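Local coordinates for ornithine carbamoyltransferase (Gloeobacter violaceus, PDB 3GD5), which probably catalyses the reversible transfer of the carbamoyl group from carbamoyl phosphate to L-ornithine, giving L-citrulline and phosphate in arginine biosynthesis, at residues L53-L56 / T62-S65; E150-L155 / E266-H271; L22-L27 / A206-A211; I215-F220 / E251-N256; A34-L37 / E41-A44. All blocks are in the same frame, centred on the assembly; numbering follows the deposited sequence.

Contact 1 of 5, residues L53-L56 / T62-S65; sequences LVFL and TRVS
The F55 ring reaches R63 edge-on. Its CE2 lies 3.5 Å from R63 CB, near the plane of the ring, and R63 CA sits in that plane too. F55 CZ approaches the methyl CG2 of T62 obliquely, at 4.0 Å. One face of the ring is partly covered by L53 CB, offset toward the rim. L53 itself meets the arginine crosswise: the two side chains run at about a right angle, and L53 CD1 touches R63 CG at 3.7 Å. The contact joins strand 50-55 to helix 60-72, the first two elements of a beta-alpha-beta unit that strand 76-79 completes in the carbamoyl phosphate domain. T62 probably binds carbamoyl phosphate, as in related enzymes, and the F55 side chain lies about 4 Å from that of R110, probably a residue of the same site. In T62, CG2 is anti to the backbone N (OG1 chi1 -56°), which turns the methyl to F55, while OG1 bonds to S59 OG. R63 lends only the aliphatic part of its chain to this packing. Its guanidinium plane is 35° from that of the F55 ring. Its NH2 bonds to the carbonyl O of D79 of the second subunit.

Contact 2 of 5, residues E150-L155 / E266-H271; sequences ENFGRL and EAIVLH
The F152 ring meets the E266 backbone at its edge. The carbonyl O of E266 lies near the ring plane, 3.3 Å from CZ. This places the oxygen beside the slightly positive rim of the ring. I268 CD1 comes to the same CZ obliquely, at 3.9 Å, and the two side chains approach from opposite directions. The E266 carboxylate plane stands 87° from the ring, and the two side chains cross at about a right angle. The nearest atoms of these side chains are F152 CE2 and E266 CB, 4.2 Å apart. Within the segment 150-155, F152 CB partly covers one face of the R154 guanidinium, offset toward the rim.

F152 CG is anti to its carbonyl carbon (chi1 -62°). From there the ring reaches across to the segment 266-271, although the bond from CA to CB does not aim that way. I268 also packs CG1 and CD1 against the side-chain amide of N151. On the same chain, F152 further touches I228 of strand 228-231.

G153 leaves the helical conformation with a positive phi of 65° and ends the run of helix 138-152. The contact is packing, with one apolar side-chain pair, F152 and I268. It sets the C-terminal end of helix 138-152 against the start of strand 268-271, an outermost strand of the five-stranded parallel sheet within this chain. That sheet belongs to the Rossmann-like ornithine-binding domain of the carbamoyltransferase fold.

Contact 3 of 5, residues L22-L27 / A206-A211; sequences LDEAQL and AGRTGA
A single carboxylate oxygen, E24 OE1, takes both terminal nitrogens of R208. This salt bridge joins the first turn of helix 24-39, in the carbamoyl phosphate domain, to the end of helix 196-209, in the ornithine domain. It therefore spans the two domains of the carbamoyltransferase fold at the surface of the chain. R208 NH1 lies 2.7 Å from E24 OE1, and R208 NH2 lies 2.8 Å from the same atom. Both bonds are bent. The oxygen sits near the guanidinium plane, at its end. NH2 uses the syn lone pair of OE1, whereas NH1 comes from above the carboxylate plane. The two flat groups are turned 83° against each other, so they do not form the coplanar pairing of two oxygens with two nitrogens.

The E24 chain bends at chi2 (80°), and this turns the carboxylate to the arginine while CG packs on T209 CG2 at 4.0 Å. T209 OG1 bonds to the carbonyl O of A178 on helix 168-180. With an alanine in place of E24, the R208 guanidinium would probably lose this charge partner and be free to turn, and a gap would open beside the T209 methyl.

The helix start that carries E24 is fixed by a capping box of D23 and Q26. D23 is the N-cap. Its backbone N gives a bond to Q26 OE1, in the carbonyl plane and on a lone pair. In return, Q26 N bonds to D23 OD1 at 2.8 Å, nearly in line with the C-O bond.

Contact 4 of 5, residues I215-F220 / E251-N256; sequences ILRDPF and EQYQIN
Y253 points its hydroxyl at the backbone of R217. OH donates to R217 O at a short 2.5 Å, with the donor tilted 19° from the carbonyl plane. With CG anti to its carbonyl carbon (chi1 -63°), the tyrosine ring extends over to the segment 215-220. P219 meets it at about a right angle: CD lies 3.9 Å from Y253 CE1, in an oblique approach. P219 CG also packs on the carbonyl O of Q252, at 3.4 Å. R217 folds its chain at chi2 and chi3, and CD comes to 3.6 Å from Y253 OH. The guanidinium leads elsewhere, with a weak bond from NH2 to T188 O.

Each segment also carries an N-cap. D218 OD1 accepts from F220 N at 3.1 Å, from above the carboxylate plane, and so caps helix 219-223. N256 OD1 caps helix 257-261 through L259 N, while its ND2 donates to Q254 OE1 on a lone pair. A phenylalanine in place of Y253 would lack the hydroxyl, which would probably leave R217 O without this donor and the ring without its polar tie to the segment 215-220.

The contact joins the turn after strand 213-216, outermost in the sheet within this chain, to the loop before helix 257-261 in the ornithine domain. Its chemistry implies one directional bond, from a buried phenol to a main-chain carbonyl, with proline packing beside it.

Contact 5 of 5, residues A34-L37 / E41-A44; sequences AHQL and ERVA
The chain folds back after helix 24-39, and E41 N bonds to the carbonyl O of Q36 at 2.8 Å. This brings R42 up to the last turn of the helix. Its CB lies close to Q36 CB, at 3.4 Å, and 3.7 Å from L37 CD1. L37 CD1 continues onto A44 CB at 4.4 Å, although the leucine CB leaves the helix on the side away from the segment 41-44.

R42 has CG anti to the backbone N (chi1 -166°) and bends at chi2. Its chain then crosses Q36 at a slant, and NH1 reaches Q36 OE1 at 2.7 Å. The bond is weak, with an angle of only 127° at the hydrogen. The oxygen lies in the guanidinium plane, at its edge, while the amide plane stands 89° from it. At the other end, E41 OE2 lies 3.6 Å from H35 NE2, oblique to the ring, and the carboxylate and imidazole planes are nearly perpendicular.

The segment 41-44 belongs to the connection from helix 24-39 to strand 50-55 in the carbamoyl phosphate domain. On helix 293-312, A306 touches A34 and A309 touches A44. The chemistry implies a turn held chiefly by one main-chain bond and by aliphatic packing of R42 on Q36 and L37. The single weak bond between Q36 and R42 adds to this at the surface, and H35 and E41 make a near approach only.

Overall arrangement
From the N terminus, helix 24-39 enters two contacts. Its start serves contact 3 and its later turns contact 5, a short local closure before strand 50-55. Contact 1 follows, closing the strand-to-helix step of the first beta-alpha-beta unit. Contacts 5 and 1 lie within the long loop that contact 3 closes when the chain, now in the ornithine domain, reaches 206-211. Contact 3 thus bridges the two domains. Contact 2 opens at 150-155, before contact 3 closes, so these two cross. Contact 4 opens just after 206-211 and lies wholly within the loop of contact 2. Contacts 2 and 4 touch through V269 and I255. Both reach the five-stranded sheet, whereas contact 1 belongs to the four-stranded one.

Contact 1 of 5, residues L53-L56 / T62-S65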
# COMPACT_ATOMS: atom_id res chain seq x y z
N LEU A 53 8.66 18.85 16.53
CA LEU A 53 9.48 17.71 16.14
C LEU A 53 9.17 17.36 14.69
O LEU A 53 8.05 16.93 14.38
CB LEU A 53 9.16 16.50 17.01
CG LEU A 53 9.16 16.72 18.53
CD1 LEU A 53 8.59 15.47 19.19
CD2 LEU A 53 10.57 17.00 19.02
N VAL A 54 10.12 17.55 13.79
CA VAL A 54 9.90 17.21 12.39
C VAL A 54 10.83 16.07 12.00
O VAL A 54 11.99 16.28 11.64
CB VAL A 54 10.10 18.43 11.45
CG1 VAL A 54 11.36 19.13 11.80
CG2 VAL A 54 10.13 17.98 9.99
N PHE A 55 10.32 14.86 12.11
CA PHE A 55 11.10 13.67 11.79
C PHE A 55 10.69 13.11 10.44
O PHE A 55 9.60 12.56 10.30
CB PHE A 55 10.90 12.60 12.87
CG PHE A 55 11.27 13.05 14.25
CD1 PHE A 55 12.05 14.19 14.45
CD2 PHE A 55 10.88 12.30 15.36
CE1 PHE A 55 12.44 14.58 15.73
CE2 PHE A 55 11.27 12.68 16.65
CZ PHE A 55 12.05 13.83 16.84
N LEU A 56 11.56 13.26 9.46
CA LEU A 56 11.29 12.74 8.13
C LEU A 56 11.38 11.23 8.16
O LEU A 56 11.05 10.55 7.20
CB LEU A 56 12.30 13.30 7.12
CG LEU A 56 11.99 14.69 6.57
CD1 LEU A 56 11.98 15.71 7.70
CD2 LEU A 56 13.03 15.05 5.52
N THR A 62 13.93 8.70 19.77
CA THR A 62 14.28 10.11 19.76
C THR A 62 13.09 10.95 20.18
O THR A 62 13.23 11.87 20.99
CB THR A 62 14.75 10.56 18.38
OG1 THR A 62 15.85 9.74 17.97
CG2 THR A 62 15.20 12.02 18.42
N ARG A 63 11.91 10.64 19.64
CA ARG A 63 10.72 11.41 19.96
C ARG A 63 10.39 11.42 21.45
O ARG A 63 10.04 12.47 21.99
CB ARG A 63 9.52 10.93 19.15
CG ARG A 63 8.28 11.82 19.29
CD ARG A 63 7.30 11.63 18.13
NE ARG A 63 6.80 10.26 18.03
CZ ARG A 63 6.04 9.68 18.95
NH1 ARG A 63 5.68 10.34 20.04
NH2 ARG A 63 5.65 8.43 18.78
N VAL A 64 10.50 10.28 22.11
CA VAL A 64 10.20 10.22 23.54
C VAL A 64 11.23 10.98 24.38
O VAL A 64 10.87 11.75 25.28
CB VAL A 64 10.10 8.76 24.05
CG1 VAL A 64 11.38 8.01 23.75
CG2 VAL A 64 9.82 8.74 25.55
N SER A 65 12.51 10.78 24.10
CA SER A 65 13.55 11.47 24.86
C SER A 65 13.44 12.99 24.72
O SER A 65 13.61 13.73 25.69
CB SER A 65 14.95 10.99 24.43
OG SER A 65 15.20 11.23 23.05

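Contact 2 of 5, residues E150-L155 / E266-H271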
# COMPACT_ATOMS: atom_id res chain seq x y z
N GLU A 150 30.14 10.41 34.13
CA GLU A 150 29.54 9.87 35.35
C GLU A 150 30.19 8.55 35.77
O GLU A 150 30.08 8.15 36.93
CB GLU A 150 28.03 9.65 35.16
CG GLU A 150 27.25 10.91 34.81
CD GLU A 150 25.75 10.64 34.65
OE1 GLU A 150 25.39 9.67 33.95
OE2 GLU A 150 24.94 11.41 35.23
N ASN A 151 30.85 7.87 34.83
CA ASN A 151 31.49 6.60 35.15
C ASN A 151 32.96 6.68 35.57
O ASN A 151 33.43 5.86 36.36
CB ASN A 151 31.38 5.62 33.98
CG ASN A 151 30.04 4.91 33.93
OD1 ASN A 151 29.03 5.48 33.51
ND2 ASN A 151 30.02 3.66 34.38
N PHE A 152 33.69 7.65 35.04
CA PHE A 152 35.10 7.78 35.37
C PHE A 152 35.46 9.09 36.07
O PHE A 152 36.62 9.33 36.42
CB PHE A 152 35.96 7.63 34.11
CG PHE A 152 35.83 6.29 33.44
CD1 PHE A 152 34.89 6.10 32.43
CD2 PHE A 152 36.64 5.23 33.81
CE1 PHE A 152 34.77 4.87 31.79
CE2 PHE A 152 36.53 3.99 33.17
CZ PHE A 152 35.60 3.81 32.16
N GLY A 153 34.46 9.95 36.26
CA GLY A 153 34.70 11.22 36.92
C GLY A 153 35.60 12.15 36.12
O GLY A 153 36.11 13.13 36.65
N ARG A 154 35.79 11.83 34.84
CA ARG A 154 36.64 12.64 33.97
C ARG A 154 36.40 12.24 32.52
O ARG A 154 35.77 11.21 32.24
CB ARG A 154 38.12 12.43 34.31
CG ARG A 154 38.57 10.97 34.17
CD ARG A 154 40.07 10.81 34.42
NE ARG A 154 40.48 9.41 34.39
CZ ARG A 154 40.10 8.49 35.28
NH1 ARG A 154 39.30 8.82 36.28
NH2 ARG A 154 40.53 7.23 35.17
N LEU A 155 36.91 13.04 31.59
CA LEU A 155 36.77 12.74 30.17
C LEU A 155 38.13 12.74 29.49
O LEU A 155 38.43 11.86 28.69
CB LEU A 155 35.86 13.78 29.49
CG LEU A 155 34.44 13.93 30.02
CD1 LEU A 155 33.74 14.99 29.21
CD2 LEU A 155 33.69 12.61 29.94
N GLU A 266 38.70 -1.49 33.73
CA GLU A 266 37.49 -0.79 34.13
C GLU A 266 36.72 -0.37 32.88
O GLU A 266 35.95 0.59 32.91
CB GLU A 266 37.83 0.45 34.96
CG GLU A 266 39.24 0.45 35.54
CD GLU A 266 40.31 0.66 34.48
OE1 GLU A 266 40.31 1.73 33.83
OE2 GLU A 266 41.16 -0.25 34.29
N ALA A 267 36.92 -1.09 31.79
CA ALA A 267 36.26 -0.77 30.53
C ALA A 267 34.74 -0.84 30.60
O ALA A 267 34.16 -1.76 31.19
CB ALA A 267 36.77 -1.67 29.42
N ILE A 268 34.11 0.14 29.96
CA ILE A 268 32.66 0.25 29.89
C ILE A 268 32.24 0.00 28.44
O ILE A 268 33.00 0.27 27.51
CB ILE A 268 32.22 1.67 30.36
CG1 ILE A 268 31.74 1.60 31.81
CG2 ILE A 268 31.15 2.24 29.46
CD1 ILE A 268 32.80 1.13 32.78
N VAL A 269 31.03 -0.53 28.26
CA VAL A 269 30.50 -0.81 26.92
C VAL A 269 29.28 0.06 26.63
O VAL A 269 28.29 0.03 27.37
CB VAL A 269 30.10 -2.29 26.76
CG1 VAL A 269 29.50 -2.52 25.38
CG2 VAL A 269 31.31 -3.19 26.95
N LEU A 270 29.34 0.83 25.55
CA LEU A 270 28.24 1.70 25.15
C LEU A 270 27.67 1.31 23.80
O LEU A 270 28.39 0.85 22.91
CB LEU A 270 28.68 3.17 25.08
CG LEU A 270 29.12 3.87 26.38
CD1 LEU A 270 29.34 5.35 26.12
CD2 LEU A 270 28.06 3.66 27.45
N HIS A 271 26.36 1.48 23.66
CA HIS A 271 25.67 1.19 22.40
C HIS A 271 24.51 2.18 22.33
O HIS A 271 23.69 2.24 23.23
CB HIS A 271 25.15 -0.26 22.38
CG HIS A 271 24.60 -0.69 21.06
ND1 HIS A 271 24.98 -1.86 20.43
CD2 HIS A 271 23.68 -0.11 20.24
CE1 HIS A 271 24.31 -1.99 19.30
NE2 HIS A 271 23.52 -0.94 19.16

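Contact 3 of 5, residues L22-L27 / A206-A211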
# COMPACT_ATOMS: atom_id res chain seq x y z
N LEU A 22 29.76 23.54 18.54
CA LEU A 22 30.15 23.84 19.91
C LEU A 22 31.65 23.72 19.98
O LEU A 22 32.20 22.70 19.58
CB LEU A 22 29.56 22.82 20.88
CG LEU A 22 28.05 22.60 20.98
CD1 LEU A 22 27.78 21.23 21.58
CD2 LEU A 22 27.41 23.70 21.81
N ASP A 23 32.33 24.76 20.45
CA ASP A 23 33.78 24.66 20.59
C ASP A 23 33.98 23.90 21.90
O ASP A 23 33.01 23.53 22.56
CB ASP A 23 34.45 26.05 20.64
CG ASP A 23 33.87 26.95 21.72
OD1 ASP A 23 33.67 26.50 22.87
OD2 ASP A 23 33.64 28.15 21.42
N GLU A 24 35.23 23.66 22.29
CA GLU A 24 35.50 22.93 23.52
C GLU A 24 34.80 23.55 24.73
O GLU A 24 34.25 22.84 25.56
CB GLU A 24 37.00 22.86 23.80
CG GLU A 24 37.84 22.26 22.69
CD GLU A 24 38.12 23.24 21.56
OE1 GLU A 24 38.81 22.85 20.60
OE2 GLU A 24 37.65 24.39 21.64
N ALA A 25 34.82 24.88 24.81
CA ALA A 25 34.20 25.59 25.92
C ALA A 25 32.68 25.43 25.99
O ALA A 25 32.10 25.25 27.06
CB ALA A 25 34.56 27.07 25.85
N GLN A 26 32.02 25.51 24.85
CA GLN A 26 30.58 25.39 24.82
C GLN A 26 30.13 23.96 25.16
O GLN A 26 29.11 23.76 25.82
CB GLN A 26 30.07 25.83 23.45
CG GLN A 26 30.54 27.25 23.13
CD GLN A 26 30.20 27.69 21.73
OE1 GLN A 26 30.60 27.06 20.75
NE2 GLN A 26 29.45 28.79 21.62
N LEU A 27 30.91 22.97 24.73
CA LEU A 27 30.57 21.58 25.00
C LEU A 27 30.59 21.30 26.50
O LEU A 27 29.68 20.63 27.02
CB LEU A 27 31.53 20.65 24.27
CG LEU A 27 31.27 19.14 24.45
CD1 LEU A 27 29.81 18.82 24.11
CD2 LEU A 27 32.22 18.35 23.56
N ALA A 206 41.91 17.71 18.24
CA ALA A 206 42.69 16.92 19.19
C ALA A 206 44.09 17.49 19.36
O ALA A 206 44.73 17.30 20.40
CB ALA A 206 42.76 15.48 18.72
N GLY A 207 44.57 18.18 18.33
CA GLY A 207 45.89 18.76 18.38
C GLY A 207 46.01 19.78 19.48
O GLY A 207 47.09 19.99 20.04
N ARG A 208 44.89 20.41 19.81
CA ARG A 208 44.86 21.44 20.85
C ARG A 208 44.39 20.90 22.19
O ARG A 208 44.57 21.54 23.22
CB ARG A 208 43.97 22.60 20.39
CG ARG A 208 44.41 23.18 19.05
CD ARG A 208 43.63 24.42 18.63
NE ARG A 208 42.30 24.13 18.10
CZ ARG A 208 41.22 23.89 18.85
NH1 ARG A 208 41.31 23.91 20.17
NH2 ARG A 208 40.05 23.65 18.27
N THR A 209 43.79 19.72 22.19
CA THR A 209 43.30 19.13 23.43
C THR A 209 44.23 18.04 23.94
O THR A 209 44.10 17.58 25.06
CB THR A 209 41.88 18.55 23.25
OG1 THR A 209 41.91 17.52 22.25
CG2 THR A 209 40.91 19.64 22.84
N GLY A 210 45.17 17.64 23.09
CA GLY A 210 46.13 16.62 23.47
C GLY A 210 45.61 15.19 23.39
O GLY A 210 46.19 14.29 23.99
N ALA A 211 44.53 14.99 22.65
CA ALA A 211 43.96 13.65 22.49
C ALA A 211 44.44 13.13 21.15
O ALA A 211 44.82 13.91 20.28
CB ALA A 211 42.44 13.72 22.52

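Contact 4 of 5, residues I215-F220 / E251-N256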
# COMPACT_ATOMS: atom_id res chain seq x y z
N ILE A 215 42.02 6.19 12.84
CA ILE A 215 41.07 5.50 11.99
C ILE A 215 41.77 4.22 11.59
O ILE A 215 42.65 4.20 10.74
CB ILE A 215 40.69 6.34 10.74
CG1 ILE A 215 39.95 5.47 9.72
CG2 ILE A 215 41.94 6.92 10.11
CD1 ILE A 215 38.78 4.68 10.30
N LEU A 216 41.38 3.13 12.25
CA LEU A 216 42.00 1.83 12.03
C LEU A 216 41.09 0.82 11.35
O LEU A 216 39.90 1.04 11.16
CB LEU A 216 42.47 1.26 13.36
CG LEU A 216 43.16 2.22 14.34
CD1 LEU A 216 43.54 1.47 15.60
CD2 LEU A 216 44.39 2.83 13.69
N ARG A 217 41.68 -0.32 11.01
CA ARG A 217 40.96 -1.40 10.38
C ARG A 217 40.73 -2.50 11.41
O ARG A 217 39.66 -3.12 11.43
CB ARG A 217 41.77 -1.92 9.19
CG ARG A 217 41.03 -2.89 8.29
CD ARG A 217 39.87 -2.22 7.56
NE ARG A 217 40.29 -1.12 6.70
CZ ARG A 217 40.29 0.16 7.06
NH1 ARG A 217 40.69 1.10 6.21
NH2 ARG A 217 39.88 0.51 8.27
N ASP A 218 41.72 -2.73 12.27
CA ASP A 218 41.62 -3.78 13.29
C ASP A 218 40.97 -3.31 14.58
O ASP A 218 41.44 -2.37 15.22
CB ASP A 218 43.01 -4.35 13.62
CG ASP A 218 42.98 -5.29 14.83
OD1 ASP A 218 42.13 -6.20 14.88
OD2 ASP A 218 43.82 -5.11 15.74
N PRO A 219 39.88 -3.98 14.99
CA PRO A 219 39.12 -3.67 16.20
C PRO A 219 39.83 -4.08 17.50
O PRO A 219 39.60 -3.50 18.56
CB PRO A 219 37.81 -4.41 15.99
CG PRO A 219 38.26 -5.64 15.26
CD PRO A 219 39.23 -5.07 14.24
N PHE A 220 40.69 -5.09 17.41
CA PHE A 220 41.43 -5.54 18.59
C PHE A 220 42.56 -4.58 18.88
O PHE A 220 43.06 -4.52 20.00
CB PHE A 220 41.97 -6.95 18.38
CG PHE A 220 40.93 -8.02 18.54
CD1 PHE A 220 40.24 -8.51 17.44
CD2 PHE A 220 40.60 -8.49 19.81
CE1 PHE A 220 39.23 -9.46 17.59
CE2 PHE A 220 39.59 -9.44 19.97
CZ PHE A 220 38.91 -9.93 18.86
N GLU A 251 31.43 -8.75 10.55
CA GLU A 251 31.53 -9.86 11.50
C GLU A 251 32.58 -9.70 12.60
O GLU A 251 32.27 -9.87 13.78
CB GLU A 251 31.79 -11.15 10.72
CG GLU A 251 31.43 -12.42 11.45
CD GLU A 251 31.65 -13.65 10.59
OE1 GLU A 251 31.30 -14.76 11.03
OE2 GLU A 251 32.18 -13.49 9.46
N GLN A 252 33.81 -9.39 12.21
CA GLN A 252 34.92 -9.24 13.16
C GLN A 252 34.83 -7.98 14.03
O GLN A 252 35.61 -7.81 14.97
CB GLN A 252 36.26 -9.21 12.41
CG GLN A 252 36.32 -10.13 11.19
CD GLN A 252 35.81 -9.47 9.91
OE1 GLN A 252 34.72 -8.87 9.88
NE2 GLN A 252 36.59 -9.59 8.84
N TYR A 253 33.87 -7.11 13.71
CA TYR A 253 33.69 -5.86 14.44
C TYR A 253 32.57 -5.97 15.47
O TYR A 253 31.69 -5.11 15.56
CB TYR A 253 33.39 -4.75 13.45
CG TYR A 253 34.54 -4.52 12.49
CD1 TYR A 253 35.54 -3.58 12.79
CD2 TYR A 253 34.66 -5.26 11.32
CE1 TYR A 253 36.62 -3.40 11.95
CE2 TYR A 253 35.74 -5.09 10.47
CZ TYR A 253 36.72 -4.15 10.79
OH TYR A 253 37.82 -3.99 9.97
N GLN A 254 32.61 -7.05 16.24
CA GLN A 254 31.61 -7.29 17.26
C GLN A 254 32.24 -7.08 18.62
O GLN A 254 33.37 -7.51 18.86
CB GLN A 254 31.12 -8.73 17.15
CG GLN A 254 30.05 -9.11 18.15
CD GLN A 254 29.79 -10.60 18.17
OE1 GLN A 254 30.58 -11.37 18.72
NE2 GLN A 254 28.69 -11.03 17.55
N ILE A 255 31.53 -6.40 19.52
CA ILE A 255 32.09 -6.25 20.85
C ILE A 255 31.59 -7.48 21.60
O ILE A 255 30.38 -7.69 21.76
CB ILE A 255 31.68 -4.90 21.51
CG1 ILE A 255 31.14 -5.12 22.92
CG2 ILE A 255 30.74 -4.14 20.63
CD1 ILE A 255 32.21 -5.46 23.92
N ASN A 256 32.55 -8.32 21.99
CA ASN A 256 32.27 -9.56 22.71
C ASN A 256 33.30 -9.72 23.81
O ASN A 256 34.17 -8.87 23.99
CB ASN A 256 32.37 -10.75 21.76
CG ASN A 256 33.63 -10.72 20.92
OD1 ASN A 256 34.71 -10.39 21.43
ND2 ASN A 256 33.51 -11.06 19.64

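Contact 5 of 5, residues A34-L37 / E41-A44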
# COMPACT_ATOMS: atom_id res chain seq x y z
N ALA A 34 23.73 19.94 31.81
CA ALA A 34 23.00 18.68 31.82
C ALA A 34 23.14 18.01 33.19
O ALA A 34 22.14 17.59 33.79
CB ALA A 34 23.53 17.76 30.73
N HIS A 35 24.37 17.93 33.69
CA HIS A 35 24.61 17.31 35.00
C HIS A 35 23.87 18.04 36.12
O HIS A 35 23.22 17.42 36.96
CB HIS A 35 26.10 17.29 35.32
CG HIS A 35 26.40 16.89 36.73
ND1 HIS A 35 26.13 15.63 37.22
CD2 HIS A 35 26.93 17.58 37.76
CE1 HIS A 35 26.48 15.57 38.49
NE2 HIS A 35 26.97 16.74 38.85
N GLN A 36 23.98 19.36 36.13
CA GLN A 36 23.32 20.15 37.17
C GLN A 36 21.82 19.94 37.10
O GLN A 36 21.15 19.80 38.13
CB GLN A 36 23.64 21.63 37.00
CG GLN A 36 25.11 21.94 36.94
CD GLN A 36 25.38 23.42 36.76
OE1 GLN A 36 24.83 24.06 35.86
NE2 GLN A 36 26.22 23.99 37.62
N LEU A 37 21.30 19.92 35.88
CA LEU A 37 19.87 19.74 35.67
C LEU A 37 19.47 18.34 36.15
O LEU A 37 18.44 18.16 36.80
CB LEU A 37 19.54 19.92 34.19
CG LEU A 37 18.84 21.21 33.72
CD1 LEU A 37 19.18 22.38 34.61
CD2 LEU A 37 19.24 21.49 32.28
N GLU A 41 20.73 20.42 40.86
CA GLU A 41 21.62 21.47 41.35
C GLU A 41 21.36 22.72 40.53
O GLU A 41 22.00 23.76 40.72
CB GLU A 41 23.08 21.04 41.18
CG GLU A 41 23.51 19.87 42.03
CD GLU A 41 24.83 19.29 41.58
OE1 GLU A 41 25.71 20.09 41.19
OE2 GLU A 41 25.00 18.05 41.61
N ARG A 42 20.42 22.61 39.61
CA ARG A 42 20.06 23.71 38.73
C ARG A 42 18.62 23.48 38.28
O ARG A 42 18.11 22.37 38.38
CB ARG A 42 21.00 23.70 37.51
CG ARG A 42 20.99 24.97 36.68
CD ARG A 42 21.70 26.12 37.38
NE ARG A 42 21.87 27.27 36.49
CZ ARG A 42 22.77 27.36 35.52
NH1 ARG A 42 23.62 26.36 35.29
NH2 ARG A 42 22.83 28.45 34.77
N VAL A 43 17.96 24.53 37.82
CA VAL A 43 16.59 24.42 37.36
C VAL A 43 16.32 25.37 36.21
O VAL A 43 16.51 26.58 36.34
CB VAL A 43 15.59 24.72 38.49
CG1 VAL A 43 14.17 24.73 37.95
CG2 VAL A 43 15.71 23.68 39.58
N ALA A 44 15.90 24.82 35.07
CA ALA A 44 15.59 25.62 33.89
C ALA A 44 14.08 25.58 33.67
O ALA A 44 13.36 24.84 34.34
CB ALA A 44 16.31 25.06 32.67